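Local coordinates for arabinogalactan endo-1,4-beta-galactosidase (Ignisphaera aggregans, PDB 7OSK), which probably hydrolyses internal beta-1,4-galactosidic bonds of galactan chains, this piece being the glycoside hydrolase family 53 catalytic domain of a longer protein, at residues A[183-188]-A[228-233]; A[253-258]-A[284-289]; A[322-327]-A[385-390]; A[263-268]-A[293-298]. All coordinates share one frame; numbering follows the deposited sequence.

Contact 1: residues A[183-188]-A[228-233]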
loop_
_atom_site.group_PDB
_atom_site.type_symbol
_atom_site.label_atom_id
_atom_site.label_comp_id
_atom_site.label_asym_id
_atom_site.label_seq_id
_atom_site.Cartn_x
_atom_site.Cartn_y
_atom_site.Cartn_z
ATOM N N PRO A 183 0.748 -6.301 -13.188
ATOM C CA PRO A 183 1.394 -5.264 -12.376
ATOM C C PRO A 183 2.889 -5.129 -12.642
ATOM O O PRO A 183 3.582 -6.136 -12.796
ATOM C CB PRO A 183 1.144 -5.738 -10.944
ATOM C CG PRO A 183 1.031 -7.214 -11.050
ATOM C CD PRO A 183 0.383 -7.481 -12.379
ATOM N N ASP A 184 3.374 -3.893 -12.690
ATOM C CA ASP A 184 4.795 -3.635 -12.877
ATOM C C ASP A 184 5.581 -4.143 -11.678
ATOM O O ASP A 184 6.720 -4.587 -11.817
ATOM C CB ASP A 184 5.054 -2.141 -13.078
ATOM C CG ASP A 184 4.182 -1.536 -14.164
ATOM O OD1 ASP A 184 4.563 -1.612 -15.352
ATOM O OD2 ASP A 184 3.113 -0.983 -13.825
ATOM N N MET A 185 4.957 -4.076 -10.505
ATOM C CA MET A 185 5.579 -4.518 -9.261
ATOM C C MET A 185 4.642 -5.403 -8.450
ATOM O O MET A 185 3.440 -5.160 -8.387
ATOM C CB MET A 185 6.006 -3.314 -8.423
ATOM C CG MET A 185 7.166 -2.559 -9.027
ATOM S SD MET A 185 7.806 -1.231 -7.996
ATOM C CE MET A 185 9.253 -0.779 -8.954
ATOM N N VAL A 186 5.210 -6.430 -7.829
ATOM C CA VAL A 186 4.453 -7.326 -6.966
ATOM C C VAL A 186 5.032 -7.293 -5.557
ATOM O O VAL A 186 6.246 -7.253 -5.367
ATOM C CB VAL A 186 4.456 -8.769 -7.510
ATOM C CG1 VAL A 186 3.882 -9.748 -6.481
ATOM C CG2 VAL A 186 3.664 -8.833 -8.808
ATOM N N GLN A 187 4.138 -7.308 -4.576
ATOM C CA GLN A 187 4.519 -7.238 -3.172
ATOM C C GLN A 187 4.180 -8.545 -2.462
ATOM O O GLN A 187 3.022 -8.827 -2.161
ATOM C CB GLN A 187 3.827 -6.041 -2.515
ATOM C CG GLN A 187 3.787 -6.067 -1.000
ATOM C CD GLN A 187 3.342 -4.746 -0.376
ATOM O OE1 GLN A 187 3.019 -4.701 0.810
ATOM N NE2 GLN A 187 3.327 -3.671 -1.164
ATOM N N ILE A 188 5.216 -9.336 -2.201
ATOM C CA ILE A 188 5.050 -10.670 -1.636
ATOM C C ILE A 188 4.672 -10.580 -0.159
ATOM O O ILE A 188 5.537 -10.536 0.716
ATOM C CB ILE A 188 6.342 -11.518 -1.779
ATOM C CG1 ILE A 188 6.906 -11.437 -3.202
ATOM C CG2 ILE A 188 6.078 -12.970 -1.391
ATOM C CD1 ILE A 188 5.979 -11.968 -4.280
ATOM N N LYS A 228 8.902 -6.776 -10.873
ATOM C CA LYS A 228 9.813 -6.527 -9.762
ATOM C C LYS A 228 9.198 -6.944 -8.436
ATOM O O LYS A 228 8.021 -6.691 -8.169
ATOM C CB LYS A 228 10.219 -5.053 -9.727
ATOM C CG LYS A 228 11.213 -4.694 -10.829
ATOM C CD LYS A 228 11.074 -3.259 -11.324
ATOM C CE LYS A 228 9.739 -3.003 -12.022
ATOM N NZ LYS A 228 9.803 -3.193 -13.500
ATOM N N ILE A 229 10.023 -7.582 -7.612
ATOM C CA ILE A 229 9.585 -8.144 -6.346
ATOM C C ILE A 229 9.769 -7.138 -5.222
ATOM O O ILE A 229 10.814 -6.496 -5.120
ATOM C CB ILE A 229 10.363 -9.428 -6.020
ATOM C CG1 ILE A 229 10.317 -10.394 -7.209
ATOM C CG2 ILE A 229 9.822 -10.082 -4.758
ATOM C CD1 ILE A 229 8.919 -10.681 -7.729
ATOM N N VAL A 230 8.745 -7.010 -4.384
ATOM C CA VAL A 230 8.758 -6.052 -3.286
ATOM C C VAL A 230 8.599 -6.753 -1.943
ATOM O O VAL A 230 7.600 -7.430 -1.697
ATOM C CB VAL A 230 7.638 -5.007 -3.440
ATOM C CG1 VAL A 230 7.715 -3.970 -2.332
ATOM C CG2 VAL A 230 7.715 -4.338 -4.805
ATOM N N ILE A 231 9.598 -6.582 -1.084
ATOM C CA ILE A 231 9.533 -7.051 0.293
ATOM C C ILE A 231 9.099 -5.891 1.181
ATOM O O ILE A 231 9.820 -4.902 1.326
ATOM C CB ILE A 231 10.891 -7.612 0.767
ATOM C CG1 ILE A 231 11.260 -8.868 -0.030
ATOM C CG2 ILE A 231 10.864 -7.918 2.261
ATOM C CD1 ILE A 231 10.283 -10.029 0.123
ATOM N N HIS A 232 7.916 -6.026 1.774
ATOM C CA HIS A 232 7.300 -4.944 2.534
ATOM C C HIS A 232 7.465 -5.152 4.033
ATOM O O HIS A 232 7.155 -6.221 4.561
ATOM C CB HIS A 232 5.814 -4.839 2.172
ATOM C CG HIS A 232 5.114 -3.679 2.802
ATOM N ND1 HIS A 232 3.737 -3.578 2.849
ATOM C CD2 HIS A 232 5.585 -2.563 3.407
ATOM C CE1 HIS A 232 3.397 -2.461 3.454
ATOM N NE2 HIS A 232 4.501 -1.823 3.806
ATOM N N LEU A 233 7.965 -4.119 4.708
ATOM C CA LEU A 233 8.121 -4.138 6.157
ATOM C C LEU A 233 7.465 -2.914 6.780
ATOM O O LEU A 233 7.327 -1.878 6.131
ATOM C CB LEU A 233 9.601 -4.192 6.541
ATOM C CG LEU A 233 10.361 -5.467 6.173
ATOM C CD1 LEU A 233 11.807 -5.347 6.623
ATOM C CD2 LEU A 233 9.711 -6.698 6.786
#
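Val186 joins strand 185-188 to strand 228-234 through both of its backbone polar groups: its N gives a nearly straight bond to Lys228 O (2.8 Å), and its O receives Val230 N. Ile188 N to Val230 O carries the parallel ladder onward, and Lys228 N to Asp184 O (3.2 Å) begins it. The buried part is closely filled. On the face that carries Val186, Ile188 CG1 rests against Ile229 CG2 at 3.6 Å, and branched aliphatics suit this place because they present bulk close to the backbone. On the other face Met185 CB meets Val230 CG2, and the Gln187 chain, with CG anti to the backbone N (chi1 163°) and extended beyond it, passes on to His232, whose CB lies 4.0 Å from Gln187 CG. The amide and imidazole planes stand almost perpendicular, 83° apart. With an alanine at Gln187 the reach beyond CB would go, which would probably leave this flank of His232 uncovered and its ring less firmly held. The Lys228 end is looser and partly open to solvent. Its bent chain brings CE to 3.8 Å from Met185 CE, while NZ stays 5.8 Å from Asp184 OD1, too far for a salt bridge; Asp184 OD2 instead accepts from Val131 N, and His232 NE2 is bonded to Ser261 OG. The two strands are the ends of a beta-alpha-beta unit in the eight-stranded barrel: helix 206-223 covers Ile188 and Ile229, strand 130-135 lies beyond Met185, and strand 257-261 flanks Val230.

Contact 2: residues A[253-258]-A[284-289]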
loop_
_atom_site.group_PDB
_atom_site.type_symbol
_atom_site.label_atom_id
_atom_site.label_comp_id
_atom_site.label_asym_id
_atom_site.label_seq_id
_atom_site.Cartn_x
_atom_site.Cartn_y
_atom_site.Cartn_z
ATOM N N VAL A 253 16.704 -15.376 -0.999
ATOM C CA VAL A 253 15.499 -14.678 -1.427
ATOM C C VAL A 253 15.875 -13.505 -2.325
ATOM O O VAL A 253 16.481 -12.531 -1.874
ATOM C CB VAL A 253 14.669 -14.170 -0.225
ATOM C CG1 VAL A 253 13.452 -13.379 -0.699
ATOM C CG2 VAL A 253 14.229 -15.336 0.642
ATOM N N SER A 254 15.515 -13.612 -3.600
ATOM C CA SER A 254 15.809 -12.569 -4.571
ATOM C C SER A 254 14.635 -11.607 -4.694
ATOM O O SER A 254 13.510 -12.012 -4.991
ATOM C CB SER A 254 16.140 -13.183 -5.934
ATOM O OG SER A 254 15.081 -14.002 -6.398
ATOM N N PHE A 255 14.905 -10.330 -4.450
ATOM C CA PHE A 255 13.898 -9.288 -4.585
ATOM C C PHE A 255 14.575 -7.989 -4.988
ATOM O O PHE A 255 15.794 -7.866 -4.889
ATOM C CB PHE A 255 13.115 -9.110 -3.283
ATOM C CG PHE A 255 13.963 -8.692 -2.120
ATOM C CD1 PHE A 255 14.778 -9.607 -1.477
ATOM C CD2 PHE A 255 13.945 -7.384 -1.669
ATOM C CE1 PHE A 255 15.562 -9.228 -0.408
ATOM C CE2 PHE A 255 14.726 -6.998 -0.598
ATOM C CZ PHE A 255 15.535 -7.920 0.034
ATOM N N ASP A 256 13.781 -7.019 -5.432
ATOM C CA ASP A 256 14.316 -5.787 -5.999
ATOM C C ASP A 256 14.069 -4.579 -5.100
ATOM O O ASP A 256 14.913 -3.687 -5.008
ATOM C CB ASP A 256 13.704 -5.535 -7.379
ATOM C CG ASP A 256 13.891 -6.709 -8.322
ATOM O OD1 ASP A 256 15.020 -6.891 -8.830
ATOM O OD2 ASP A 256 12.909 -7.445 -8.562
ATOM N N VAL A 257 12.916 -4.558 -4.436
ATOM C CA VAL A 257 12.487 -3.380 -3.691
ATOM C C VAL A 257 12.292 -3.669 -2.206
ATOM O O VAL A 257 11.747 -4.707 -1.831
ATOM C CB VAL A 257 11.167 -2.814 -4.255
ATOM C CG1 VAL A 257 10.850 -1.463 -3.626
ATOM C CG2 VAL A 257 11.248 -2.683 -5.767
ATOM N N ILE A 258 12.753 -2.739 -1.375
ATOM C CA ILE A 258 12.481 -2.762 0.057
ATOM C C ILE A 258 11.414 -1.725 0.368
ATOM O O ILE A 258 11.689 -0.525 0.360
ATOM C CB ILE A 258 13.744 -2.472 0.889
ATOM C CG1 ILE A 258 14.793 -3.557 0.644
ATOM C CG2 ILE A 258 13.404 -2.393 2.378
ATOM C CD1 ILE A 258 16.186 -3.165 1.076
ATOM N N TYR A 284 22.628 -1.958 1.455
ATOM C CA TYR A 284 21.999 -2.752 0.403
ATOM C C TYR A 284 22.000 -2.037 -0.945
ATOM O O TYR A 284 21.836 -0.816 -1.012
ATOM C CB TYR A 284 20.559 -3.097 0.791
ATOM C CG TYR A 284 20.424 -3.714 2.162
ATOM C CD1 TYR A 284 20.957 -4.965 2.434
ATOM C CD2 TYR A 284 19.753 -3.050 3.181
ATOM C CE1 TYR A 284 20.835 -5.535 3.684
ATOM C CE2 TYR A 284 19.624 -3.613 4.435
ATOM C CZ TYR A 284 20.168 -4.856 4.679
ATOM O OH TYR A 284 20.047 -5.428 5.921
ATOM N N ASP A 285 22.188 -2.809 -2.014
ATOM C CA ASP A 285 22.061 -2.302 -3.376
ATOM C C ASP A 285 20.686 -2.689 -3.915
ATOM O O ASP A 285 20.564 -3.473 -4.858
ATOM C CB ASP A 285 23.177 -2.844 -4.280
ATOM C CG ASP A 285 24.384 -1.915 -4.355
ATOM O OD1 ASP A 285 24.203 -0.676 -4.352
ATOM O OD2 ASP A 285 25.521 -2.431 -4.412
ATOM N N LYS A 286 19.653 -2.141 -3.286
ATOM C CA LYS A 286 18.276 -2.366 -3.705
ATOM C C LYS A 286 17.476 -1.079 -3.582
ATOM O O LYS A 286 17.921 -0.120 -2.949
ATOM C CB LYS A 286 17.633 -3.474 -2.873
ATOM C CG LYS A 286 18.242 -4.841 -3.113
ATOM C CD LYS A 286 17.581 -5.904 -2.261
ATOM C CE LYS A 286 18.203 -7.269 -2.500
ATOM N NZ LYS A 286 18.091 -7.695 -3.920
ATOM N N LYS A 287 16.293 -1.067 -4.188
ATOM C CA LYS A 287 15.459 0.125 -4.213
ATOM C C LYS A 287 14.706 0.322 -2.902
ATOM O O LYS A 287 14.453 -0.630 -2.163
ATOM C CB LYS A 287 14.471 0.054 -5.378
ATOM C CG LYS A 287 15.134 0.029 -6.750
ATOM C CD LYS A 287 15.925 1.307 -7.029
ATOM C CE LYS A 287 16.781 1.180 -8.278
ATOM N NZ LYS A 287 15.972 0.921 -9.500
ATOM N N ILE A 288 14.358 1.577 -2.632
ATOM C CA ILE A 288 13.698 1.965 -1.393
ATOM C C ILE A 288 12.331 2.563 -1.698
ATOM O O ILE A 288 12.231 3.537 -2.442
ATOM C CB ILE A 288 14.536 2.988 -0.605
ATOM C CG1 ILE A 288 16.015 2.583 -0.591
ATOM C CG2 ILE A 288 13.991 3.147 0.810
ATOM C CD1 ILE A 288 16.289 1.236 0.046
ATOM N N LEU A 289 11.290 1.981 -1.111
ATOM C CA LEU A 289 9.914 2.384 -1.388
ATOM C C LEU A 289 9.117 2.594 -0.104
ATOM O O LEU A 289 9.344 1.914 0.895
ATOM C CB LEU A 289 9.227 1.328 -2.263
ATOM C CG LEU A 289 7.741 1.524 -2.573
ATOM C CD1 LEU A 289 7.532 2.730 -3.473
ATOM C CD2 LEU A 289 7.159 0.270 -3.206
#
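Phe255 and Lys286 meet because of two torsion choices: the phenyl is held between backbone N and carbonyl carbon (chi1 61°), and the lysine runs straight out until its last bond, where chi4 of -59° turns NZ inward. The two side chains cross at about a right angle. Lys286 CD approaches Phe255 CE2 at 3.5 Å, CE lies over the same ring face in a CH-pi contact, and NZ stands 4.5 Å from the centroid, almost on the ring normal, in a cation-pi interaction. NZ also donates to Phe255 O, although the modelled separation is too short to be taken literally. A serine in place of Lys286 would probably bare this face of Phe255, with neither methylene cover nor a cation left over the ring. Beyond this corner the chains become parallel strands. Lys287 brackets the start, its N giving to Asp256 O (3.1 Å) and its O accepting from Ile258 N (2.8 Å); Leu289 N then bonds to Ile258 O. Val257 CG1 packs on Leu289 CB at 3.5 Å, and Ile258 CD1 reaches Tyr284 CD2 at 4.1 Å, beside Ile245 of helix 238-250. The tyrosine hydroxyl is bonded to Asp246. Lysine suits the partly exposed entrance to these strands, since its methylenes serve as apolar cover while the ammonium is set over a pi face, which is likely to help stabilise its charge.

Contact 3: residues A[322-327]-A[385-390]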
loop_
_atom_site.group_PDB
_atom_site.type_symbol
_atom_site.label_atom_id
_atom_site.label_comp_id
_atom_site.label_asym_id
_atom_site.label_seq_id
_atom_site.Cartn_x
_atom_site.Cartn_y
_atom_site.Cartn_z
ATOM N N ALA A 322 -3.013 18.471 12.106
ATOM C CA ALA A 322 -4.056 17.792 11.337
ATOM C C ALA A 322 -4.908 18.761 10.518
ATOM O O ALA A 322 -6.085 18.959 10.808
ATOM C CB ALA A 322 -4.944 16.979 12.269
ATOM N N SER A 323 -4.301 19.362 9.499
ATOM C CA SER A 323 -5.025 20.199 8.547
ATOM C C SER A 323 -4.695 19.754 7.133
ATOM O O SER A 323 -3.808 18.927 6.929
ATOM C CB SER A 323 -4.670 21.675 8.721
ATOM O OG SER A 323 -3.281 21.886 8.523
ATOM N N ILE A 324 -5.396 20.314 6.154
ATOM C CA ILE A 324 -5.132 19.984 4.764
ATOM C C ILE A 324 -3.713 20.414 4.404
ATOM O O ILE A 324 -3.011 19.716 3.675
ATOM C CB ILE A 324 -6.150 20.652 3.818
ATOM C CG1 ILE A 324 -7.576 20.257 4.225
ATOM C CG2 ILE A 324 -5.861 20.261 2.372
ATOM C CD1 ILE A 324 -8.673 20.812 3.332
ATOM N N GLN A 325 -3.297 21.563 4.927
ATOM C CA GLN A 325 -1.926 22.036 4.759
ATOM C C GLN A 325 -0.945 21.115 5.480
ATOM O O GLN A 325 0.115 20.782 4.949
ATOM C CB GLN A 325 -1.780 23.466 5.287
ATOM C CG GLN A 325 -0.383 24.055 5.136
ATOM C CD GLN A 325 -0.021 24.329 3.692
ATOM O OE1 GLN A 325 -0.482 25.305 3.100
ATOM N NE2 GLN A 325 0.810 23.467 3.114
ATOM N N GLY A 326 -1.301 20.720 6.699
ATOM C CA GLY A 326 -0.448 19.869 7.505
ATOM C C GLY A 326 -0.256 18.507 6.874
ATOM O O GLY A 326 0.804 17.894 7.008
ATOM N N GLN A 327 -1.291 18.031 6.188
ATOM C CA GLN A 327 -1.223 16.771 5.462
ATOM C C GLN A 327 -0.264 16.900 4.286
ATOM O O GLN A 327 0.601 16.051 4.077
ATOM C CB GLN A 327 -2.614 16.357 4.968
ATOM C CG GLN A 327 -2.640 15.051 4.175
ATOM C CD GLN A 327 -3.993 14.764 3.548
ATOM O OE1 GLN A 327 -4.591 15.628 2.906
ATOM N NE2 GLN A 327 -4.480 13.542 3.729
ATOM N N LEU A 385 -9.347 17.081 -2.063
ATOM C CA LEU A 385 -8.724 18.067 -1.194
ATOM C C LEU A 385 -7.629 18.801 -1.960
ATOM O O LEU A 385 -6.991 18.215 -2.834
ATOM C CB LEU A 385 -8.140 17.399 0.051
ATOM C CG LEU A 385 -9.134 16.658 0.947
ATOM C CD1 LEU A 385 -8.400 15.881 2.030
ATOM C CD2 LEU A 385 -10.130 17.626 1.569
ATOM N N PRO A 386 -7.401 20.084 -1.638
ATOM C CA PRO A 386 -6.350 20.824 -2.344
ATOM C C PRO A 386 -4.948 20.286 -2.064
ATOM O O PRO A 386 -3.991 20.742 -2.688
ATOM C CB PRO A 386 -6.504 22.256 -1.813
ATOM C CG PRO A 386 -7.235 22.123 -0.524
ATOM C CD PRO A 386 -8.123 20.929 -0.669
ATOM N N SER A 387 -4.833 19.329 -1.146
ATOM C CA SER A 387 -3.547 18.711 -0.833
ATOM C C SER A 387 -3.244 17.538 -1.763
ATOM O O SER A 387 -2.191 16.912 -1.661
ATOM C CB SER A 387 -3.520 18.243 0.626
ATOM O OG SER A 387 -4.617 17.397 0.915
ATOM N N LEU A 388 -4.170 17.243 -2.668
ATOM C CA LEU A 388 -3.970 16.174 -3.639
ATOM C C LEU A 388 -2.997 16.622 -4.724
ATOM O O LEU A 388 -2.464 15.801 -5.465
ATOM C CB LEU A 388 -5.307 15.756 -4.260
ATOM C CG LEU A 388 -5.296 14.575 -5.236
ATOM C CD1 LEU A 388 -4.752 13.309 -4.589
ATOM C CD2 LEU A 388 -6.692 14.337 -5.776
ATOM N N LYS A 389 -2.766 17.930 -4.805
ATOM C CA LYS A 389 -1.842 18.496 -5.783
ATOM C C LYS A 389 -0.394 18.386 -5.316
ATOM O O LYS A 389 0.517 18.887 -5.976
ATOM C CB LYS A 389 -2.180 19.964 -6.054
ATOM C CG LYS A 389 -3.575 20.199 -6.598
ATOM C CD LYS A 389 -3.858 21.686 -6.725
ATOM C CE LYS A 389 -5.251 21.947 -7.270
ATOM N NZ LYS A 389 -5.556 23.404 -7.324
ATOM N N VAL A 390 -0.183 17.740 -4.176
ATOM C CA VAL A 390 1.159 17.599 -3.627
ATOM C C VAL A 390 2.022 16.741 -4.548
ATOM O O VAL A 390 3.233 16.929 -4.627
ATOM C CB VAL A 390 1.127 16.982 -2.208
ATOM C CG1 VAL A 390 0.625 15.541 -2.252
ATOM C CG2 VAL A 390 2.502 17.057 -1.555
#
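Ile324 reaches the loop 385-390 with both its branches and loses more surface to the contact than any other residue. CG2 lies against Pro386 CG at 3.7 Å and also beside Ser387, while CD1 continues to Leu385 CD2 at 3.9 Å. The outer branch is extended (chi2 -178°), which is what carries CD1 that far. A branched aliphatic fits here because one residue must cover a proline ring, a leucine and a serine at once. Ser387 comes next. Its CB sits 3.4 Å from Ile324 O, and its OG donates to Gln327 OE1 at 2.7 Å, approaching from 25° out of the amide's carbonyl plane. Gln327 sends an extended chain across to that hydroxyl, and its NE2 is held by Tyr351 OH and Ala376 O, so partners at both ends of the amide fix its rotation in a buried setting. Behind them Ser323 is the N-cap of helix 324-342, its OG accepting from Gly326 N (2.9 Å). The contact thus fastens a classically capped helix start to the chain that follows the last strand of the (beta/alpha)8 barrel.

Contact 4: residues A[263-268]-A[293-298]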
loop_
_atom_site.group_PDB
_atom_site.type_symbol
_atom_site.label_atom_id
_atom_site.label_comp_id
_atom_site.label_asym_id
_atom_site.label_seq_id
_atom_site.Cartn_x
_atom_site.Cartn_y
_atom_site.Cartn_z
ATOM N N TYR A 263 3.861 5.427 9.074
ATOM C CA TYR A 263 2.869 6.316 9.659
ATOM C C TYR A 263 3.530 7.046 10.830
ATOM O O TYR A 263 3.821 6.423 11.853
ATOM C CB TYR A 263 1.640 5.536 10.129
ATOM C CG TYR A 263 0.921 4.804 9.015
ATOM C CD1 TYR A 263 0.089 5.484 8.134
ATOM C CD2 TYR A 263 1.073 3.433 8.844
ATOM C CE1 TYR A 263 -0.568 4.823 7.118
ATOM C CE2 TYR A 263 0.419 2.762 7.831
ATOM C CZ TYR A 263 -0.400 3.461 6.972
ATOM O OH TYR A 263 -1.052 2.790 5.963
ATOM N N PRO A 264 3.790 8.360 10.679
ATOM C CA PRO A 264 4.555 9.104 11.691
ATOM C C PRO A 264 3.994 8.983 13.106
ATOM O O PRO A 264 4.756 8.961 14.072
ATOM C CB PRO A 264 4.459 10.556 11.208
ATOM C CG PRO A 264 4.165 10.467 9.767
ATOM C CD PRO A 264 3.329 9.243 9.593
ATOM N N TYR A 265 2.672 8.903 13.216
ATOM C CA TYR A 265 2.007 8.838 14.515
ATOM C C TYR A 265 2.121 7.453 15.155
ATOM O O TYR A 265 1.573 7.214 16.232
ATOM C CB TYR A 265 0.528 9.234 14.379
ATOM C CG TYR A 265 -0.188 8.640 13.179
ATOM C CD1 TYR A 265 -0.680 7.340 13.205
ATOM C CD2 TYR A 265 -0.376 9.386 12.022
ATOM C CE1 TYR A 265 -1.340 6.801 12.110
ATOM C CE2 TYR A 265 -1.031 8.857 10.926
ATOM C CZ TYR A 265 -1.511 7.567 10.976
ATOM O OH TYR A 265 -2.161 7.044 9.883
ATOM N N TRP A 266 2.838 6.550 14.491
ATOM C CA TRP A 266 3.023 5.186 14.974
ATOM C C TRP A 266 4.489 4.785 14.996
ATOM O O TRP A 266 4.956 4.164 15.948
ATOM C CB TRP A 266 2.258 4.195 14.093
ATOM C CG TRP A 266 0.805 4.052 14.407
ATOM C CD1 TRP A 266 0.171 4.397 15.564
ATOM C CD2 TRP A 266 -0.202 3.515 13.544
ATOM N NE1 TRP A 266 -1.169 4.109 15.474
ATOM C CE2 TRP A 266 -1.423 3.567 14.242
ATOM C CE3 TRP A 266 -0.190 2.996 12.245
ATOM C CZ2 TRP A 266 -2.620 3.119 13.688
ATOM C CZ3 TRP A 266 -1.380 2.554 11.696
ATOM C CH2 TRP A 266 -2.578 2.619 12.416
ATOM N N HIS A 267 5.207 5.144 13.938
ATOM C CA HIS A 267 6.509 4.552 13.660
ATOM C C HIS A 267 7.685 5.471 13.977
ATOM O O HIS A 267 8.807 4.999 14.153
ATOM C CB HIS A 267 6.556 4.118 12.195
ATOM C CG HIS A 267 5.575 3.035 11.862
ATOM N ND1 HIS A 267 4.863 3.011 10.683
ATOM C CD2 HIS A 267 5.189 1.939 12.557
ATOM C CE1 HIS A 267 4.079 1.948 10.667
ATOM N NE2 HIS A 267 4.258 1.280 11.791
ATOM N N GLY A 268 7.436 6.775 14.054
ATOM C CA GLY A 268 8.459 7.709 14.493
ATOM C C GLY A 268 8.457 9.051 13.786
ATOM O O GLY A 268 7.537 9.382 13.038
ATOM N N THR A 293 1.669 5.063 3.726
ATOM C CA THR A 293 1.847 6.225 4.581
ATOM C C THR A 293 0.599 7.090 4.486
ATOM O O THR A 293 -0.102 7.066 3.474
ATOM C CB THR A 293 3.094 7.045 4.193
ATOM O OG1 THR A 293 3.271 8.119 5.123
ATOM C CG2 THR A 293 2.963 7.613 2.787
ATOM N N ALA A 294 0.313 7.843 5.542
ATOM C CA ALA A 294 -0.855 8.712 5.547
ATOM C C ALA A 294 -0.806 9.694 6.701
ATOM O O ALA A 294 -0.038 9.523 7.645
ATOM C CB ALA A 294 -2.128 7.887 5.619
ATOM N N TYR A 295 -1.633 10.730 6.615
ATOM C CA TYR A 295 -1.789 11.675 7.709
ATOM C C TYR A 295 -3.180 12.287 7.674
ATOM O O TYR A 295 -3.900 12.152 6.682
ATOM C CB TYR A 295 -0.730 12.774 7.644
ATOM C CG TYR A 295 -0.391 13.334 9.001
ATOM C CD1 TYR A 295 0.423 12.628 9.877
ATOM C CD2 TYR A 295 -0.894 14.557 9.416
ATOM C CE1 TYR A 295 0.732 13.126 11.121
ATOM C CE2 TYR A 295 -0.591 15.066 10.664
ATOM C CZ TYR A 295 0.224 14.344 11.514
ATOM O OH TYR A 295 0.538 14.836 12.760
ATOM N N ALA A 296 -3.550 12.957 8.761
ATOM C CA ALA A 296 -4.888 13.512 8.897
ATOM C C ALA A 296 -4.979 14.926 8.335
ATOM O O ALA A 296 -4.180 15.795 8.684
ATOM C CB ALA A 296 -5.310 13.500 10.354
ATOM N N TRP A 297 -5.955 15.144 7.457
ATOM C CA TRP A 297 -6.262 16.482 6.960
ATOM C C TRP A 297 -7.284 17.158 7.872
ATOM O O TRP A 297 -7.566 18.349 7.730
ATOM C CB TRP A 297 -6.782 16.424 5.519
ATOM C CG TRP A 297 -8.033 15.597 5.345
ATOM C CD1 TRP A 297 -8.103 14.249 5.151
ATOM C CD2 TRP A 297 -9.386 16.070 5.343
ATOM N NE1 TRP A 297 -9.413 13.852 5.034
ATOM C CE2 TRP A 297 -10.221 14.952 5.149
ATOM C CE3 TRP A 297 -9.972 17.330 5.490
ATOM C CZ2 TRP A 297 -11.609 15.055 5.099
ATOM C CZ3 TRP A 297 -11.350 17.431 5.440
ATOM C CH2 TRP A 297 -12.152 16.299 5.246
ATOM N N THR A 298 -7.831 16.387 8.810
ATOM C CA THR A 298 -8.769 16.906 9.800
ATOM C C THR A 298 -8.897 15.918 10.953
ATOM O O THR A 298 -8.385 14.804 10.880
ATOM C CB THR A 298 -10.163 17.165 9.196
ATOM O OG1 THR A 298 -11.048 17.649 10.215
ATOM C CG2 THR A 298 -10.736 15.888 8.599
#
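Tyr263 meets Ala294 by apolar contact, the methyl CB lying in the plane of the ring at its edge, 3.8 Å from Tyr263 CE1. A small residue suits position 294, where the ring passes close to the backbone: Tyr263 CD1 is 3.5 Å from Ala294 N. Pro264 adds a second, lighter apolar touch, its CG 4.3 Å from Tyr295 CD1.

Aromatic packing links Tyr265 and Tyr295, whose side chains slide past one another in opposite directions. Tyr295 CD1 comes to the edge of the Tyr265 ring, 4.0 Å from CD2. Tyr265 reaches it with CG placed between its backbone N and carbonyl carbon (chi1 43°), which also brings CE2 to 3.5 Å from Ala294 O. Both rings meet Phe309 edge-to-face, so the pair belongs to a larger aromatic cluster.

Polar bonds lie within a segment or lead beyond the pair. The short turn is closed by Tyr263 N to His267 ND1 (3.1 Å, 172° at the hydrogen), and Tyr263 O accepts from both Trp266 N and His267 N. The hydroxyls are tied outside, Tyr263 OH to Glu292 and Tyr265 OH to Gln375; tyrosine suits both places by joining a packing ring to a bonding tip.

The contact lies where strands 257-261 and 287-293 run out at their C-terminal ends, the end of a (beta/alpha)8 barrel that carries the active site in enzymes of this fold, with the calcium about 13 Å from the side chain of Tyr265. Phe330 of helix 324-342 touches Pro264 and Thr293, while Trp352 and Tyr351 of strand 346-352 border Tyr263 and Ala294.

From the N terminus, contact 1 comes first, closing the loop that holds helix 206-223 and pairing neighbouring barrel strands. Contact 2 opens after it has ended and brings together the next two strands; the two contacts meet where strand 228-234 pairs with 257-261. Contact 4 crosses contact 2 in sequence: its 263-268 segment falls between the two halves of contact 2, and 293-298 follows them, so one contact ties the strand beginnings and the other the loops past the strand ends. Contact 3 closes last, joining helix 324-342 to the chain after strand 346-352, and it touches contact 4 where Leu385 packs on Trp297.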